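PDB 5BPK: gamma-glutamyltranspeptidase (Ggt) from Helicobacter pylori 26695, which probably transfers or hydrolyses the gamma-glutamyl group of glutathione and related compounds, as an N-terminal nucleophile (Ntn) hydrolase. Local coordinates for residues B[3-8]-B[86-91]; B[101-106]-B[122-127]; B[163-168]-B[180-185]. One frame throughout, in Å; residues are numbered along the deposited sequence.

Contact 1. Residues B[3-8]-B[86-91]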
# COMPACT_ATOMS: atom_id res chain seq x y z
N HIS B 3 5.72 0.63 -0.56
CA HIS B 3 5.60 1.67 0.45
C HIS B 3 6.92 2.43 0.59
O HIS B 3 7.99 1.82 0.60
CB HIS B 3 5.23 1.10 1.83
CG HIS B 3 5.07 2.17 2.85
ND1 HIS B 3 3.94 2.94 2.91
CD2 HIS B 3 5.94 2.71 3.73
CE1 HIS B 3 4.10 3.89 3.81
NE2 HIS B 3 5.31 3.77 4.33
N TYR B 4 6.83 3.75 0.74
CA TYR B 4 8.01 4.52 1.12
C TYR B 4 7.71 5.55 2.21
O TYR B 4 6.58 6.00 2.36
CB TYR B 4 8.66 5.13 -0.11
CG TYR B 4 7.85 6.10 -0.96
CD1 TYR B 4 7.09 5.66 -2.05
CD2 TYR B 4 7.91 7.46 -0.71
CE1 TYR B 4 6.38 6.56 -2.85
CE2 TYR B 4 7.21 8.38 -1.50
CZ TYR B 4 6.47 7.93 -2.58
OH TYR B 4 5.80 8.85 -3.35
N SER B 5 8.74 5.87 2.99
CA SER B 5 8.63 6.65 4.20
C SER B 5 9.70 7.73 4.19
O SER B 5 10.87 7.45 3.88
CB SER B 5 8.83 5.75 5.42
OG SER B 5 7.77 4.80 5.57
N VAL B 6 9.30 8.95 4.57
CA VAL B 6 10.21 10.09 4.58
C VAL B 6 10.00 10.90 5.85
O VAL B 6 8.87 11.16 6.25
CB VAL B 6 10.01 11.04 3.36
CG1 VAL B 6 11.14 12.06 3.29
CG2 VAL B 6 9.90 10.25 2.03
N ALA B 7 11.10 11.34 6.47
CA ALA B 7 11.03 12.27 7.59
C ALA B 7 12.18 13.26 7.47
O ALA B 7 13.32 12.84 7.23
CB ALA B 7 11.09 11.53 8.92
N ASP B 8 11.87 14.55 7.60
CA ASP B 8 12.87 15.61 7.44
C ASP B 8 13.28 16.24 8.77
O ASP B 8 12.79 15.86 9.83
CB ASP B 8 12.42 16.66 6.40
CG ASP B 8 11.23 17.50 6.83
OD1 ASP B 8 11.01 17.70 8.05
OD2 ASP B 8 10.51 17.98 5.93
N PHE B 86 7.27 9.91 15.70
CA PHE B 86 7.94 8.79 16.37
C PHE B 86 8.22 7.65 15.38
O PHE B 86 9.34 7.15 15.31
CB PHE B 86 7.10 8.32 17.57
CG PHE B 86 7.67 7.13 18.29
CD1 PHE B 86 8.89 7.21 18.94
CD2 PHE B 86 6.95 5.93 18.37
CE1 PHE B 86 9.41 6.11 19.63
CE2 PHE B 86 7.46 4.83 19.05
CZ PHE B 86 8.70 4.92 19.68
N LEU B 87 7.19 7.23 14.64
CA LEU B 87 7.35 6.22 13.58
C LEU B 87 6.69 6.64 12.28
O LEU B 87 5.63 7.27 12.29
CB LEU B 87 6.74 4.88 14.01
CG LEU B 87 7.32 4.20 15.26
CD1 LEU B 87 6.42 3.04 15.72
CD2 LEU B 87 8.75 3.71 14.98
N VAL B 88 7.33 6.29 11.16
CA VAL B 88 6.74 6.39 9.83
C VAL B 88 6.81 4.98 9.25
O VAL B 88 7.89 4.40 9.13
CB VAL B 88 7.50 7.40 8.94
CG1 VAL B 88 6.70 7.71 7.66
CG2 VAL B 88 7.80 8.68 9.73
N VAL B 89 5.66 4.41 8.93
CA VAL B 89 5.60 3.00 8.60
C VAL B 89 4.49 2.67 7.60
O VAL B 89 3.49 3.36 7.51
CB VAL B 89 5.46 2.16 9.90
CG1 VAL B 89 4.16 2.49 10.59
CG2 VAL B 89 5.61 0.67 9.63
N GLY B 90 4.72 1.62 6.83
CA GLY B 90 3.74 1.12 5.87
C GLY B 90 4.32 -0.08 5.15
O GLY B 90 5.50 -0.42 5.35
N SER B 91 3.49 -0.72 4.33
CA SER B 91 3.88 -1.92 3.61
C SER B 91 2.92 -2.24 2.48
O SER B 91 1.75 -1.84 2.54
CB SER B 91 3.86 -3.12 4.57
OG SER B 91 4.30 -4.32 3.95

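Contact 2. Residues B[101-106]-B[122-127]. With EDO (1,2-ethanediol), chain R; EDO (1,2-ethanediol), chain V.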
# COMPACT_ATOMS: atom_id res chain seq x y z
N VAL B 101 1.68 -4.02 9.32
CA VAL B 101 1.95 -2.70 9.91
C VAL B 101 1.70 -2.73 11.43
O VAL B 101 2.48 -2.19 12.21
CB VAL B 101 1.15 -1.58 9.19
CG1 VAL B 101 1.25 -0.27 9.94
CG2 VAL B 101 1.64 -1.42 7.73
N LEU B 102 0.60 -3.37 11.85
CA LEU B 102 0.27 -3.57 13.26
C LEU B 102 1.44 -4.18 14.03
O LEU B 102 1.79 -3.74 15.12
CB LEU B 102 -0.97 -4.49 13.36
CG LEU B 102 -1.54 -5.08 14.66
CD1 LEU B 102 -0.70 -6.18 15.24
CD2 LEU B 102 -1.77 -3.98 15.66
N GLN B 103 2.04 -5.21 13.45
CA GLN B 103 3.09 -5.95 14.12
C GLN B 103 4.35 -5.11 14.30
O GLN B 103 4.96 -5.12 15.37
CB GLN B 103 3.36 -7.29 13.39
CG GLN B 103 2.25 -8.30 13.67
CD GLN B 103 2.31 -9.54 12.81
OE1 GLN B 103 2.92 -10.55 13.20
NE2 GLN B 103 1.70 -9.47 11.61
N VAL B 104 4.72 -4.35 13.27
CA VAL B 104 5.90 -3.48 13.36
C VAL B 104 5.71 -2.45 14.48
O VAL B 104 6.59 -2.26 15.32
CB VAL B 104 6.23 -2.79 12.02
CG1 VAL B 104 7.36 -1.77 12.18
CG2 VAL B 104 6.59 -3.83 10.96
N ILE B 105 4.54 -1.82 14.49
CA ILE B 105 4.23 -0.84 15.52
C ILE B 105 4.26 -1.44 16.93
O ILE B 105 4.85 -0.86 17.85
CB ILE B 105 2.87 -0.15 15.25
CG1 ILE B 105 2.95 0.68 13.97
CG2 ILE B 105 2.49 0.73 16.45
CD1 ILE B 105 1.63 1.26 13.52
N SER B 106 3.60 -2.58 17.10
CA SER B 106 3.58 -3.28 18.38
C SER B 106 4.98 -3.70 18.80
O SER B 106 5.33 -3.60 19.98
CB SER B 106 2.67 -4.52 18.28
OG SER B 106 2.74 -5.34 19.44
N PRO B 122 9.73 -12.09 12.60
CA PRO B 122 8.72 -12.87 11.90
C PRO B 122 7.29 -12.40 12.18
O PRO B 122 7.00 -11.93 13.27
CB PRO B 122 8.94 -14.28 12.45
CG PRO B 122 10.42 -14.33 12.67
CD PRO B 122 10.74 -12.96 13.24
N ARG B 123 6.43 -12.54 11.17
CA ARG B 123 5.07 -12.03 11.18
C ARG B 123 4.06 -13.17 11.09
O ARG B 123 4.35 -14.19 10.46
CB ARG B 123 4.86 -11.09 9.99
CG ARG B 123 5.58 -9.78 10.15
CD ARG B 123 5.69 -8.99 8.82
NE ARG B 123 6.68 -7.93 8.99
CZ ARG B 123 7.28 -7.26 8.03
NH1 ARG B 123 7.05 -7.51 6.75
NH2 ARG B 123 8.17 -6.33 8.37
N PHE B 124 2.90 -12.99 11.72
CA PHE B 124 1.76 -13.91 11.58
C PHE B 124 0.59 -13.12 11.01
O PHE B 124 0.63 -11.90 10.91
CB PHE B 124 1.37 -14.59 12.90
CG PHE B 124 0.93 -13.64 13.97
CD1 PHE B 124 -0.40 -13.28 14.11
CD2 PHE B 124 1.86 -13.08 14.83
CE1 PHE B 124 -0.79 -12.38 15.10
CE2 PHE B 124 1.49 -12.18 15.80
CZ PHE B 124 0.15 -11.82 15.94
N HIS B 125 -0.46 -13.83 10.61
CA HIS B 125 -1.59 -13.20 9.95
C HIS B 125 -2.85 -14.04 10.10
O HIS B 125 -2.82 -15.25 9.91
CB HIS B 125 -1.23 -12.98 8.48
CG HIS B 125 -2.34 -12.46 7.62
ND1 HIS B 125 -2.78 -11.16 7.67
CD2 HIS B 125 -3.08 -13.07 6.66
CE1 HIS B 125 -3.75 -10.99 6.79
NE2 HIS B 125 -3.95 -12.13 6.16
N MET B 126 -3.94 -13.36 10.42
CA MET B 126 -5.28 -13.93 10.43
C MET B 126 -6.21 -12.93 9.74
O MET B 126 -6.25 -11.77 10.12
CB MET B 126 -5.71 -14.19 11.88
CG MET B 126 -7.21 -14.36 12.14
SD MET B 126 -8.00 -15.73 11.29
CE MET B 126 -7.35 -17.14 12.22
N GLN B 127 -6.91 -13.39 8.70
CA GLN B 127 -7.86 -12.54 7.96
C GLN B 127 -9.27 -13.10 7.91
O GLN B 127 -10.07 -12.73 7.04
CB GLN B 127 -7.35 -12.22 6.55
CG GLN B 127 -7.17 -13.39 5.63
CD GLN B 127 -6.78 -12.96 4.22
OE1 GLN B 127 -5.71 -12.37 4.00
NE2 GLN B 127 -7.64 -13.25 3.25
C1 EDO R . 5.45 -15.22 13.84
O1 EDO R . 4.64 -15.43 15.00
C2 EDO R . 5.17 -16.32 12.80
O2 EDO R . 5.92 -16.14 11.58
C1 EDO V . 1.27 -8.44 19.02
O1 EDO V . 2.45 -7.85 18.46
C2 EDO V . 1.32 -9.96 19.01
O2 EDO V . 2.28 -10.39 19.97
O HOH W 1 4.64 -10.73 15.27

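Contact 3. Residues B[163-168]-B[180-185]. With EDO (1,2-ethanediol), chain S.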
# COMPACT_ATOMS: atom_id res chain seq x y z
N ASP B 163 6.73 -5.76 2.92
CA ASP B 163 7.99 -5.11 2.58
C ASP B 163 7.96 -3.71 3.19
O ASP B 163 7.60 -2.73 2.54
CB ASP B 163 8.21 -5.09 1.07
CG ASP B 163 9.51 -4.41 0.67
OD1 ASP B 163 10.35 -4.13 1.56
OD2 ASP B 163 9.69 -4.13 -0.53
N VAL B 164 8.28 -3.65 4.46
CA VAL B 164 8.18 -2.44 5.25
C VAL B 164 9.43 -1.58 5.11
O VAL B 164 10.55 -2.04 5.26
CB VAL B 164 8.00 -2.78 6.74
CG1 VAL B 164 7.97 -1.50 7.60
CG2 VAL B 164 6.73 -3.62 6.95
N ASN B 165 9.20 -0.31 4.79
CA ASN B 165 10.22 0.71 4.87
C ASN B 165 9.75 1.67 5.96
O ASN B 165 8.68 2.26 5.84
CB ASN B 165 10.40 1.39 3.52
CG ASN B 165 10.92 0.43 2.49
OD1 ASN B 165 12.00 -0.15 2.68
ND2 ASN B 165 10.16 0.21 1.42
N ALA B 166 10.53 1.76 7.03
CA ALA B 166 10.10 2.45 8.23
C ALA B 166 11.20 3.33 8.82
O ALA B 166 12.39 3.07 8.65
CB ALA B 166 9.60 1.44 9.25
N ILE B 167 10.76 4.39 9.50
CA ILE B 167 11.65 5.34 10.17
C ILE B 167 11.19 5.52 11.60
O ILE B 167 9.98 5.60 11.87
CB ILE B 167 11.65 6.73 9.48
CG1 ILE B 167 12.15 6.63 8.04
CG2 ILE B 167 12.49 7.73 10.27
CD1 ILE B 167 11.85 7.88 7.18
N GLN B 168 12.15 5.53 12.53
CA GLN B 168 11.91 5.94 13.90
C GLN B 168 12.70 7.22 14.16
O GLN B 168 13.88 7.33 13.79
CB GLN B 168 12.30 4.83 14.88
CG GLN B 168 12.04 5.17 16.34
CD GLN B 168 12.50 4.08 17.29
OE1 GLN B 168 13.63 3.61 17.21
NE2 GLN B 168 11.63 3.70 18.21
N GLY B 180 16.36 4.13 10.45
CA GLY B 180 15.57 3.54 9.39
C GLY B 180 15.79 2.06 9.20
O GLY B 180 16.83 1.52 9.55
N SER B 181 14.79 1.41 8.62
CA SER B 181 14.94 0.04 8.21
C SER B 181 14.18 -0.23 6.92
O SER B 181 13.01 0.17 6.77
CB SER B 181 14.47 -0.92 9.31
OG SER B 181 14.80 -2.27 8.97
N THR B 182 14.87 -0.90 6.01
CA THR B 182 14.25 -1.60 4.91
C THR B 182 13.84 -2.99 5.42
O THR B 182 14.03 -3.32 6.60
CB THR B 182 15.20 -1.70 3.71
OG1 THR B 182 16.40 -2.35 4.11
CG2 THR B 182 15.53 -0.31 3.17
N ASP B 183 13.26 -3.79 4.55
CA ASP B 183 12.75 -5.10 4.95
C ASP B 183 13.59 -6.20 4.30
O ASP B 183 13.74 -6.20 3.08
CB ASP B 183 11.29 -5.22 4.52
CG ASP B 183 10.53 -6.32 5.26
OD1 ASP B 183 11.10 -7.42 5.50
OD2 ASP B 183 9.35 -6.08 5.61
N PRO B 184 14.12 -7.14 5.11
CA PRO B 184 14.87 -8.24 4.49
C PRO B 184 14.05 -9.04 3.46
O PRO B 184 14.62 -9.69 2.59
CB PRO B 184 15.25 -9.13 5.69
CG PRO B 184 14.46 -8.66 6.83
CD PRO B 184 14.17 -7.21 6.58
N ARG B 185 12.72 -8.96 3.54
CA ARG B 185 11.83 -9.71 2.65
C ARG B 185 11.77 -9.17 1.22
O ARG B 185 11.25 -9.85 0.34
CB ARG B 185 10.41 -9.73 3.21
CG ARG B 185 10.28 -10.37 4.58
CD ARG B 185 8.95 -10.01 5.21
NE ARG B 185 8.77 -10.61 6.52
CZ ARG B 185 9.29 -10.14 7.65
NH1 ARG B 185 10.07 -9.06 7.63
NH2 ARG B 185 9.03 -10.75 8.80
C1 EDO S . 18.44 -3.14 8.42
O1 EDO S . 17.11 -3.69 8.34
C2 EDO S . 18.38 -1.63 8.19
O2 EDO S . 17.80 -1.33 6.92
O HOH W 2 12.49 -2.67 1.91

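Contact 1. Residues B[3-8]-B[86-91]
His3 lies flat on Gly90, whose CA is 3.3 Å from the His3 ring centroid and 1° off the ring normal, a CH-pi contact over the face. Gly90 has no side chain, so the ring can settle directly on its backbone. The ring gets there because CG stands anti to the backbone N (chi1 -178°), and both its nitrogens are held in that pose. His3 NE2 donates to Ser5 OG at 2.9 Å, close to the ring plane though bent at hydrogen (131°), while ND1 is bonded to Thr17 OG1. Ser5 in turn pairs its OG with Asn165 O, so a small hydroxyl links the imidazole to the residue just before strand 166-171. Val88, beta-branched and apolar, fills the next position: its CG1 packs 3.7 Å from Ser5 CB, and CG2 lies 4.4 Å from Ala7 CB. The strands run roughly antiparallel, axes 6.7 Å apart, with side chains of 2-8 lying on the backbone and on Val88 of the other, as layers of different sheets, the stacking expected of an Ntn hydrolase. Strand 2-8 pairs with 13-19 and with a strand of the other chain, whereas 84-89 lies between 77-81 and 166-171, its far side covered by helix 96-109.

Contact 2. Residues B[101-106]-B[122-127]
The loop that follows helix 115-120 is fastened to helix 96-109 by a pair of hydrogen bonds from one side-chain amide: the carboxamide of Gln103 grips the backbone of Phe124 at both its N-H and its carbonyl. Phe124 N donates to Gln103 OE1 at 2.9 Å, nearly straight (167°), in the carbonyl plane and on a lone pair. In return Gln103 NE2 donates a hydrogen bond to Phe124 O at 2.7 Å, a more bent one with the oxygen tilted from the amide plane. Glutamine suits the place because one flat group offers acceptor and donor together; its chain is extended beyond CG, carrying the amide from the helix to the loop. NE2 is also bonded to Thr99 O, one turn back, which helps fix the rotation of the amide. Phe124 CG sits between its backbone N and carbonyl carbon (chi1 62°), which brings one ring face over the amide, with Gln103 OE1 3.2 Å from Phe124 CD2 and the planes 50° apart. The extended Arg123 chain crosses Val104 at a slant, with Val104 CG2 3.9 Å from Arg123 NH2; its guanidinium continues to Met161 O and Asp183. Val101, Val104 and Ile105 of the helix pack on Val89 of strand 84-89, and the loop itself pairs through His125 with Arg134 of strand 133-135, while Phe124 touches Met319 of the other chain.

Contact 3. Residues B[163-168]-B[180-185]
Ala166 and Ser181 form a hydrogen-bonded pair in the antiparallel beta hairpin made by strands 166-171 and 176-181. Ala166 N donates to Ser181 O at 3.0 Å and Ser181 N to Ala166 O at 2.9 Å. Next to them Ile167 and Gly180 are a non-hydrogen-bonded pair, with CA atoms 4.4 Å apart, and Gly180 brings no side chain to the face on which Ile167 stands. CA-H...O contacts supplement the backbone bonds, with Gly180 CA 3.3 Å from Ala166 O and Asn165 CA near Ser181 O.

Beyond the strands, a side chain takes over the pairing. Asp183 OD2 accepts from Val164 N at 2.9 Å along an almost straight line (174°), using its anti lone pair; CG anti to the backbone N (chi1 -162°) swings the carboxylate across to the other segment. Its OD1 takes Arg185 N from above the carboxylate plane, closing an Asx turn, and also receives Arg185 NH1 at 2.9 Å on the syn side in a salt bridge. Short and acidic, aspartate can serve backbone and guanidinium at once.

A water bridges three polar atoms, donating to Asp163 OD1 and Asn165 OD1 and accepting from Asp183 N. At the other end of the Asn165 amide, ND2 is bonded to His3 O and to Ser43 OG of the other chain, which also holds Asp163 OD2. Van der Waals contacts set oxygens against carbons: Asn165 OD1 lies 3.6 Å from Thr182 CG2, and Val164 CB meets Asp183 OD2.

Asp163 OD1 and Asp183 OD2 are 4.6 Å apart, like charges whose repulsion is probably relieved by the water and by the salt bridges from Arg185 and from Arg123 to Asp183. Such cationic surroundings would be expected to keep buried Asp183 ionised, so that charge as well as backbone pairing holds the end of the hairpin.

From the N terminus, strand 2-8 meets strand 84-89 in contact 1, closing a long loop of 77 residues. Helix 96-109 is the next element after 84-89, and contact 2 brings the chain back to it after helix 115-120. Contact 3 closes the shortest loop, the hairpin of strands 166-171 and 176-181. The three lie in series, none nested or crossing. Space joins them nonetheless: Val89 packs on Val104 and Ile105 between contacts 1 and 2, strands 84-89 and 166-171 are sheet neighbours joining contacts 1 and 3, and an Arg123 to Asp183 salt bridge ties contact 2 to 3. Together they bind two beta layers, a helix and a loop.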